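Side-chain contacts in methyltransferase (Thermus thermophilus, PDB 1WS6), which probably transfers methyl groups from S-adenosylmethionine to a substrate not yet identified, as a member of the Rossmann-like methyltransferases: residues K29-F32 / D33-L37; R159-E163 / N164-L168. One frame throughout, in Å; residues are numbered along the deposited sequence.

Contact 1: residues K29-F32 / D33-L37; sequences KALF and DYLRL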
loop_
_atom_site.group_PDB
_atom_site.type_symbol
_atom_site.label_atom_id
_atom_site.label_comp_id
_atom_site.label_asym_id
_atom_site.label_seq_id
_atom_site.Cartn_x
_atom_site.Cartn_y
_atom_site.Cartn_z
ATOM N N LYS A 29 4.170 11.161 1.726
ATOM C CA LYS A 29 3.876 12.178 2.720
ATOM C C LYS A 29 2.489 12.772 2.517
ATOM O O LYS A 29 1.785 13.043 3.490
ATOM C CB LYS A 29 4.916 13.299 2.673
ATOM C CG LYS A 29 4.669 14.388 3.693
ATOM C CD LYS A 29 5.754 15.447 3.660
ATOM C CE LYS A 29 5.639 16.400 4.865
ATOM N NZ LYS A 29 4.355 17.159 4.886
ATOM N N ALA A 30 2.092 12.975 1.264
ATOM C CA ALA A 30 0.774 13.557 1.001
ATOM C C ALA A 30 -0.335 12.552 1.278
ATOM O O ALA A 30 -1.328 12.879 1.924
ATOM C CB ALA A 30 0.678 14.063 -0.446
ATOM N N LEU A 31 -0.163 11.328 0.798
ATOM C CA LEU A 31 -1.172 10.306 1.016
ATOM C C LEU A 31 -1.530 10.173 2.496
ATOM O O LEU A 31 -2.707 10.168 2.856
ATOM C CB LEU A 31 -0.701 8.943 0.492
ATOM C CG LEU A 31 -1.736 7.861 0.837
ATOM C CD1 LEU A 31 -3.074 8.238 0.219
ATOM C CD2 LEU A 31 -1.285 6.505 0.355
ATOM N N PHE A 32 -0.522 10.077 3.354
ATOM C CA PHE A 32 -0.790 9.926 4.772
ATOM C C PHE A 32 -1.271 11.183 5.492
ATOM O O PHE A 32 -1.998 11.077 6.482
ATOM C CB PHE A 32 0.424 9.285 5.452
ATOM C CG PHE A 32 0.562 7.815 5.131
ATOM C CD1 PHE A 32 -0.263 6.881 5.743
ATOM C CD2 PHE A 32 1.416 7.384 4.133
ATOM C CE1 PHE A 32 -0.246 5.549 5.362
ATOM C CE2 PHE A 32 1.437 6.047 3.749
ATOM C CZ PHE A 32 0.600 5.129 4.367
ATOM N N ASP A 33 -0.897 12.367 5.005
ATOM C CA ASP A 33 -1.381 13.595 5.633
ATOM C C ASP A 33 -2.892 13.528 5.497
ATOM O O ASP A 33 -3.634 13.866 6.415
ATOM C CB ASP A 33 -0.915 14.854 4.898
ATOM C CG ASP A 33 0.523 15.222 5.186
ATOM O OD1 ASP A 33 1.099 14.737 6.184
ATOM O OD2 ASP A 33 1.066 16.027 4.398
ATOM N N TYR A 34 -3.333 13.080 4.328
ATOM C CA TYR A 34 -4.750 12.951 4.026
ATOM C C TYR A 34 -5.402 11.830 4.827
ATOM O O TYR A 34 -6.453 12.016 5.429
ATOM C CB TYR A 34 -4.935 12.668 2.539
ATOM C CG TYR A 34 -6.373 12.444 2.150
ATOM C CD1 TYR A 34 -7.283 13.497 2.147
ATOM C CD2 TYR A 34 -6.835 11.177 1.819
ATOM C CE1 TYR A 34 -8.608 13.295 1.829
ATOM C CE2 TYR A 34 -8.162 10.966 1.499
ATOM C CZ TYR A 34 -9.043 12.029 1.508
ATOM O OH TYR A 34 -10.370 11.826 1.208
ATOM N N LEU A 35 -4.767 10.664 4.830
ATOM C CA LEU A 35 -5.290 9.502 5.529
ATOM C C LEU A 35 -5.502 9.675 7.024
ATOM O O LEU A 35 -6.503 9.206 7.558
ATOM C CB LEU A 35 -4.392 8.292 5.273
ATOM C CG LEU A 35 -4.867 7.319 4.192
ATOM C CD1 LEU A 35 -5.685 8.043 3.139
ATOM C CD2 LEU A 35 -3.657 6.640 3.574
ATOM N N ARG A 36 -4.577 10.327 7.719
ATOM C CA ARG A 36 -4.781 10.496 9.152
ATOM C C ARG A 36 -5.841 11.580 9.380
ATOM O O ARG A 36 -6.538 11.590 10.392
ATOM C CB ARG A 36 -3.463 10.835 9.861
ATOM C CG ARG A 36 -2.979 12.264 9.733
ATOM C CD ARG A 36 -1.697 12.462 10.561
ATOM N NE ARG A 36 -0.560 11.776 9.958
ATOM C CZ ARG A 36 0.190 12.297 8.992
ATOM N NH1 ARG A 36 -0.074 13.512 8.536
ATOM N NH2 ARG A 36 1.186 11.601 8.465
ATOM N N LEU A 37 -5.980 12.477 8.412
ATOM C CA LEU A 37 -6.972 13.535 8.502
ATOM C C LEU A 37 -8.364 12.939 8.264
ATOM O O LEU A 37 -9.333 13.299 8.940
ATOM C CB LEU A 37 -6.678 14.615 7.456
ATOM C CG LEU A 37 -7.494 15.911 7.463
ATOM C CD1 LEU A 37 -8.933 15.651 7.032
ATOM C CD2 LEU A 37 -7.449 16.512 8.855
#
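Leu-31 and Leu-35, one helical turn apart on helix 25-38, make the close apolar part of this contact: CD2 of Leu-35 rests 3.6 Å from CG of Leu-31 and also touches both of its methyls. The same CD2 reaches the ring of Phe-32 at CD1 and CE1, 4.0 Å from CE1, so one methyl fills the angle between two side chains of the preceding turn. Phe-32 carries its ring on to Val-55, Glu-58 and Ala-59 of helix 54-61, and this buried side is where the helix packs into the domain. Behind it run ordinary i to i+4 backbone bonds, among them Leu-35 N to Leu-31 O at 2.9 Å.

The other side is polar and looser. Lys-29 lies extended up to its last bend, which brings NZ within 3.5 Å of Asp-33 OD2, a long salt bridge on the solvent side of the helix. The other carboxylate oxygen has the shorter partner: Arg-36 NH1 meets Asp-33 OD1 at 2.9 Å on its anti side, with the oxygen close to the guanidinium plane. Arg-36 holds CG between its backbone N and carbonyl carbon (chi1 78°) and bends again at chi3, which folds the guanidinium back over the helix until Phe-32 O stands over one face, 3.5 Å from Arg-36 CZ. Its NH2 forms a salt bridge with Glu-62. A leucine here, with no guanidinium, would probably leave Asp-33 only the long pairing with Lys-29 within this stretch and Glu-62 without this partner. With Asp-33 between two cations and Arg-36 between two carboxylates, charges alternate across the network, which probably favours the ionised form of each group.

Contact 2: residues R159-E163 / N164-L168; sequences RVYGE and NALTL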
loop_
_atom_site.group_PDB
_atom_site.type_symbol
_atom_site.label_atom_id
_atom_site.label_comp_id
_atom_site.label_asym_id
_atom_site.label_seq_id
_atom_site.Cartn_x
_atom_site.Cartn_y
_atom_site.Cartn_z
ATOM N N ARG A 159 -4.859 12.822 -7.874
ATOM C CA ARG A 159 -3.881 13.763 -7.352
ATOM C C ARG A 159 -2.589 13.379 -8.058
ATOM O O ARG A 159 -2.161 12.229 -7.982
ATOM C CB ARG A 159 -3.683 13.602 -5.838
ATOM C CG ARG A 159 -4.645 14.384 -4.939
ATOM C CD ARG A 159 -5.818 13.528 -4.500
ATOM N NE ARG A 159 -6.423 13.994 -3.251
ATOM C CZ ARG A 159 -5.845 13.906 -2.053
ATOM N NH1 ARG A 159 -4.634 13.369 -1.924
ATOM N NH2 ARG A 159 -6.485 14.346 -0.975
ATOM N N VAL A 160 -1.983 14.341 -8.748
ATOM C CA VAL A 160 -0.744 14.115 -9.472
ATOM C C VAL A 160 0.458 14.614 -8.681
ATOM O O VAL A 160 0.401 15.671 -8.061
ATOM C CB VAL A 160 -0.782 14.836 -10.834
ATOM C CG1 VAL A 160 0.559 14.720 -11.534
ATOM C CG2 VAL A 160 -1.893 14.245 -11.696
ATOM N N TYR A 161 1.540 13.839 -8.706
ATOM C CA TYR A 161 2.789 14.175 -8.013
ATOM C C TYR A 161 3.929 13.932 -8.977
ATOM O O TYR A 161 4.466 12.824 -9.061
ATOM C CB TYR A 161 2.981 13.310 -6.764
ATOM C CG TYR A 161 1.902 13.536 -5.740
ATOM C CD1 TYR A 161 0.805 12.693 -5.660
ATOM C CD2 TYR A 161 1.938 14.645 -4.909
ATOM C CE1 TYR A 161 -0.224 12.953 -4.787
ATOM C CE2 TYR A 161 0.915 14.915 -4.034
ATOM C CZ TYR A 161 -0.166 14.069 -3.979
ATOM O OH TYR A 161 -1.206 14.365 -3.133
ATOM N N GLY A 162 4.292 14.975 -9.712
ATOM C CA GLY A 162 5.352 14.836 -10.686
ATOM C C GLY A 162 4.923 13.888 -11.797
ATOM O O GLY A 162 4.020 14.200 -12.572
ATOM N N GLU A 163 5.551 12.717 -11.857
ATOM C CA GLU A 163 5.237 11.741 -12.894
ATOM C C GLU A 163 4.252 10.654 -12.452
ATOM O O GLU A 163 3.785 9.860 -13.273
ATOM C CB GLU A 163 6.527 11.087 -13.389
ATOM C CG GLU A 163 6.569 10.864 -14.892
ATOM C CD GLU A 163 6.758 12.156 -15.678
ATOM O OE1 GLU A 163 6.641 12.117 -16.924
ATOM O OE2 GLU A 163 7.033 13.207 -15.056
ATOM N N ASN A 164 3.938 10.612 -11.160
ATOM C CA ASN A 164 3.009 9.616 -10.652
ATOM C C ASN A 164 1.690 10.243 -10.238
ATOM O O ASN A 164 1.625 11.421 -9.884
ATOM C CB ASN A 164 3.589 8.896 -9.440
ATOM C CG ASN A 164 4.945 8.295 -9.707
ATOM O OD1 ASN A 164 5.979 8.923 -9.464
ATOM N ND2 ASN A 164 4.954 7.075 -10.222
ATOM N N ALA A 165 0.635 9.445 -10.274
ATOM C CA ALA A 165 -0.673 9.917 -9.873
ATOM C C ALA A 165 -1.289 8.908 -8.913
ATOM O O ALA A 165 -0.904 7.737 -8.891
ATOM C CB ALA A 165 -1.569 10.087 -11.092
ATOM N N LEU A 166 -2.226 9.374 -8.100
ATOM C CA LEU A 166 -2.921 8.498 -7.183
ATOM C C LEU A 166 -4.392 8.661 -7.498
ATOM O O LEU A 166 -4.874 9.784 -7.649
ATOM C CB LEU A 166 -2.666 8.894 -5.731
ATOM C CG LEU A 166 -1.323 8.526 -5.090
ATOM C CD1 LEU A 166 -1.285 9.069 -3.660
ATOM C CD2 LEU A 166 -1.138 7.012 -5.099
ATOM N N THR A 167 -5.101 7.550 -7.639
ATOM C CA THR A 167 -6.528 7.615 -7.899
ATOM C C THR A 167 -7.189 7.098 -6.642
ATOM O O THR A 167 -6.899 5.990 -6.199
ATOM C CB THR A 167 -6.949 6.732 -9.089
ATOM O OG1 THR A 167 -6.575 7.370 -10.315
ATOM C CG2 THR A 167 -8.454 6.518 -9.084
ATOM N N LEU A 168 -8.065 7.902 -6.059
ATOM C CA LEU A 168 -8.746 7.504 -4.838
ATOM C C LEU A 168 -10.208 7.178 -5.107
ATOM O O LEU A 168 -10.955 7.994 -5.639
ATOM C CB LEU A 168 -8.614 8.607 -3.785
ATOM C CG LEU A 168 -7.158 8.858 -3.371
ATOM C CD1 LEU A 168 -6.416 9.625 -4.462
ATOM C CD2 LEU A 168 -7.132 9.642 -2.086
#
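Strands 159-161 and 164-168 run antiparallel at 158°, joined by a type II' turn from Tyr-161 to Asn-164 in which Gly-162 takes a positive phi (66°). Arg-159 and Leu-166 form a hydrogen-bonded pair with two backbone bonds, Arg-159 N to Leu-166 O at 3.0 Å and Leu-166 N to Arg-159 O at 2.9 Å. Next to the turn, Tyr-161 N gives a nearly straight 2.7 Å bond to Asn-164 O; the return bond, Asn-164 N to Tyr-161 O, comes from well above the carbonyl plane. This two-residue hairpin places strand 157-161 at the margin of the mixed sheet, with strand 164-170 between it and strand 141-148, the 5-7-6 strand order of Rossmann-like methyltransferases. On the face of Arg-159, Tyr-161 and Leu-166, the tyrosine ring slants across the leucine, where Tyr-161 CE1 lies 4.2 Å from Leu-166 CD1, and touches Arg-26 and Leu-27 of helix 25-38. Arg-159, bent at chi2 (96°), lies across Leu-168 at about a right angle: its CD is 3.9 Å from CD1 of Leu-168, whose CD2 sits over one face of the guanidinium. On the opposite face of the sheet, Val-160 CG2 meets Ala-165 CB at 4.2 Å.

How the contacts relate
Contact 1 is a stretch of one helix and contact 2 a hairpin at the sheet margin; their centres are 14 Å apart, and they touch because helix 25-38 lies against one face of the hairpin. Ala-30 CB meets Tyr-161 OH at 3.3 Å, and the ring of Tyr-34 receives Arg-159 as a cation-pi partner while also touching Leu-168. Leu-31 CB and Leu-166 CD1 add an apolar touch. In contact 1 Leu-31, Phe-32 and Leu-35 are buried and the paired charges lie on the outer side; in contact 2, joined mainly by backbone bonds, Asn-164 to Leu-168 are buried, whereas Val-160, Gly-162 and Glu-163 are exposed.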